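Local coordinates for Lin0861 protein (Listeria innocua, PDB 3O60) that is of unknown function but probably acts as a TetR-like transcriptional regulator that binds DNA, at residues E34-E39 against I43-E48. Sequence-based numbering, arbitrary orientation.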
ATOM      1  N   GLU A  34      -1.643  -2.769  24.569  1.00 62.15           N
ATOM      2  CA  GLU A  34      -1.549  -3.206  25.946  1.00 64.56           C
ATOM      3  C   GLU A  34      -2.585  -2.433  26.741  1.00 65.26           C
ATOM      4  O   GLU A  34      -2.851  -2.732  27.900  1.00 64.40           O
ATOM      5  CB  GLU A  34      -0.144  -2.978  26.493  1.00 63.30           C
ATOM      6  CG  GLU A  34       0.878  -3.972  25.976  1.00 62.09           C
ATOM      7  CD  GLU A  34       2.249  -3.776  26.587  1.00 67.52           C
ATOM      8  OE1 GLU A  34       2.348  -3.086  27.617  1.00 68.49           O
ATOM      9  OE2 GLU A  34       3.232  -4.312  26.039  1.00 68.20           O
ATOM     10  N   ASP A  35      -3.224  -1.479  26.077  1.00 65.40           N
ATOM     11  CA  ASP A  35      -4.239  -0.664  26.718  1.00 67.19           C
ATOM     12  C   ASP A  35      -3.606   0.343  27.667  1.00 68.52           C
ATOM     13  O   ASP A  35      -4.244   0.834  28.592  1.00 69.66           O
ATOM     14  CB  ASP A  35      -5.234  -1.556  27.451  1.00 67.89           C
ATOM     15  CG  ASP A  35      -6.216  -2.218  26.514  1.00 70.19           C
ATOM     16  OD1 ASP A  35      -6.506  -1.641  25.449  1.00 69.32           O
ATOM     17  OD2 ASP A  35      -6.697  -3.318  26.837  1.00 67.75           O
ATOM     18  N   ARG A  36      -2.345   0.667  27.401  1.00 64.25           N
ATOM     19  CA  ARG A  36      -1.589   1.654  28.162  1.00 62.09           C
ATOM     20  C   ARG A  36      -2.059   3.092  27.936  1.00 62.23           C
ATOM     21  O   ARG A  36      -2.542   3.435  26.862  1.00 60.43           O
ATOM     22  CB  ARG A  36      -0.113   1.553  27.800  1.00 60.36           C
ATOM     23  CG  ARG A  36       0.691   0.620  28.671  1.00 60.17           C
ATOM     24  CD  ARG A  36       2.167   0.810  28.409  1.00 59.40           C
ATOM     25  NE  ARG A  36       2.970  -0.293  28.911  1.00 61.21           N
ATOM     26  CZ  ARG A  36       4.269  -0.209  29.155  1.00 62.31           C
ATOM     27  NH1 ARG A  36       4.909   0.927  28.945  1.00 61.69           N
ATOM     28  NH2 ARG A  36       4.930  -1.260  29.607  1.00 61.61           N
ATOM     29  N   THR A  37      -1.906   3.917  28.966  1.00 62.48           N
ATOM     30  CA  THR A  37      -2.210   5.334  28.874  1.00 60.68           C
ATOM     31  C   THR A  37      -1.144   6.036  28.063  1.00 61.58           C
ATOM     32  O   THR A  37       0.040   5.817  28.281  1.00 62.39           O
ATOM     33  CB  THR A  37      -2.227   5.971  30.258  1.00 60.57           C
ATOM     34  OG1 THR A  37      -2.109   4.948  31.251  1.00 62.94           O
ATOM     35  CG2 THR A  37      -3.515   6.729  30.472  1.00 60.05           C
ATOM     36  N   PHE A  38      -1.558   6.852  27.105  1.00 60.41           N
ATOM     37  CA  PHE A  38      -0.620   7.652  26.336  1.00 58.45           C
ATOM     38  C   PHE A  38       0.098   8.694  27.183  1.00 59.93           C
ATOM     39  O   PHE A  38       1.296   8.906  27.045  1.00 60.37           O
ATOM     40  CB  PHE A  38      -1.328   8.327  25.171  1.00 59.85           C
ATOM     41  CG  PHE A  38      -0.425   9.153  24.322  1.00 60.57           C
ATOM     42  CD1 PHE A  38       0.197   8.606  23.225  1.00 58.34           C
ATOM     43  CD2 PHE A  38      -0.185  10.475  24.628  1.00 61.52           C
ATOM     44  CE1 PHE A  38       1.032   9.361  22.448  1.00 58.15           C
ATOM     45  CE2 PHE A  38       0.650  11.232  23.851  1.00 59.84           C
ATOM     46  CZ  PHE A  38       1.259  10.676  22.762  1.00 59.49           C
ATOM     47  N   GLU A  39      -0.638   9.337  28.076  1.00 61.00           N
ATOM     48  CA  GLU A  39      -0.067  10.357  28.940  1.00 59.71           C
ATOM     49  C   GLU A  39       1.005   9.722  29.805  1.00 63.02           C
ATOM     50  O   GLU A  39       2.033  10.325  30.088  1.00 63.16           O
ATOM     51  CB  GLU A  39      -1.147  10.989  29.812  1.00 55.81           C
ATOM     52  N   ILE A  43       9.594   8.737  27.322  1.00 60.26           N
ATOM     53  CA  ILE A  43      10.587   8.506  26.290  1.00 58.79           C
ATOM     54  C   ILE A  43      11.600   7.449  26.686  1.00 61.28           C
ATOM     55  O   ILE A  43      12.037   6.661  25.857  1.00 61.68           O
ATOM     56  CB  ILE A  43      11.312   9.795  25.921  1.00 59.82           C
ATOM     57  CG1 ILE A  43      10.299  10.922  25.732  1.00 59.03           C
ATOM     58  CG2 ILE A  43      12.126   9.593  24.667  1.00 61.08           C
ATOM     59  CD1 ILE A  43      10.736  11.980  24.763  1.00 58.31           C
ATOM     60  N   LYS A  44      11.985   7.435  27.952  1.00 62.69           N
ATOM     61  CA  LYS A  44      12.963   6.469  28.408  1.00 62.74           C
ATOM     62  C   LYS A  44      12.434   5.055  28.247  1.00 62.79           C
ATOM     63  O   LYS A  44      13.136   4.181  27.756  1.00 63.63           O
ATOM     64  CB  LYS A  44      13.302   6.728  29.873  1.00 65.80           C
ATOM     65  CG  LYS A  44      14.466   5.924  30.400  1.00 67.96           C
ATOM     66  CD  LYS A  44      14.172   5.385  31.782  1.00 69.35           C
ATOM     67  CE  LYS A  44      15.406   4.771  32.402  1.00 72.62           C
ATOM     68  NZ  LYS A  44      15.335   4.791  33.884  1.00 78.35           N
ATOM     69  N   ASP A  45      11.201   4.824  28.674  1.00 61.39           N
ATOM     70  CA  ASP A  45      10.603   3.509  28.512  1.00 61.60           C
ATOM     71  C   ASP A  45      10.434   3.138  27.048  1.00 61.72           C
ATOM     72  O   ASP A  45      10.636   1.996  26.671  1.00 62.14           O
ATOM     73  CB  ASP A  45       9.265   3.409  29.231  1.00 64.62           C
ATOM     74  CG  ASP A  45       8.679   2.023  29.157  1.00 66.12           C
ATOM     75  OD1 ASP A  45       7.579   1.803  29.696  1.00 67.96           O
ATOM     76  OD2 ASP A  45       9.328   1.151  28.556  1.00 66.14           O
ATOM     77  N   LEU A  46      10.001   4.093  26.237  1.00 60.73           N
ATOM     78  CA  LEU A  46       9.796   3.830  24.826  1.00 59.48           C
ATOM     79  C   LEU A  46      11.104   3.482  24.147  1.00 60.94           C
ATOM     80  O   LEU A  46      11.178   2.543  23.367  1.00 62.81           O
ATOM     81  CB  LEU A  46       9.178   5.056  24.152  1.00 59.84           C
ATOM     82  CG  LEU A  46       9.129   5.087  22.627  1.00 58.89           C
ATOM     83  CD1 LEU A  46       8.002   4.226  22.119  1.00 58.39           C
ATOM     84  CD2 LEU A  46       8.967   6.503  22.134  1.00 56.58           C
ATOM     85  N   CYS A  47      12.128   4.280  24.403  1.00 61.61           N
ATOM     86  CA  CYS A  47      13.446   4.008  23.857  1.00 63.04           C
ATOM     87  C   CYS A  47      14.083   2.722  24.386  1.00 64.13           C
ATOM     88  O   CYS A  47      14.668   1.958  23.624  1.00 64.18           O
ATOM     89  CB  CYS A  47      14.361   5.202  24.092  1.00 63.58           C
ATOM     90  SG  CYS A  47      13.878   6.626  23.139  1.00 64.35           S
ATOM     91  N   GLU A  48      13.990   2.494  25.691  1.00 63.13           N
ATOM     92  CA  GLU A  48      14.522   1.266  26.266  1.00 64.31           C
ATOM     93  C   GLU A  48      13.767   0.075  25.710  1.00 64.78           C
ATOM     94  O   GLU A  48      14.354  -0.950  25.384  1.00 63.51           O
ATOM     95  CB  GLU A  48      14.407   1.286  27.789  1.00 61.23           C
TER
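Arg36 reaches from the loop after helix 15-33 to Asp45 on helix 43-50, and this one salt bridge makes the whole contact. NH1 of Arg36 lies 2.9 Å from OD1 of Asp45, with an N-H...O angle of 158°. The acceptor sits at the guanidinium edge, close to its plane, whereas the donor comes from above the carboxylate, whose plane is turned 50° from that of the guanidinium. With CG anti to the backbone N (chi1 -176°), Asp45 holds its carboxylate out from the helix toward the loop, where it meets the extended arginine coming the other way. On the other side of the arginine, NE forms a salt bridge to OE1 of Glu34 at 3.1 Å, its hydrogen bond weak and bent. Glu34 also pairs through OE2 with Arg30, and Phe31 makes a cation-pi contact with Arg36 and touches Asp45. The bridge is a sparse, partly exposed surface contact, burying just 58 Å² between the segments; the tightly packed side of helix 43-50 carries buried Leu46, on Val27 of helix 15-33, and Cys47, on Phe57. The Glu34-Arg36-Asp45 network thus links the loop to the first helix of a probable helix-turn-helix (43-50 and 54-60), consistent with a TetR-type DNA-binding domain.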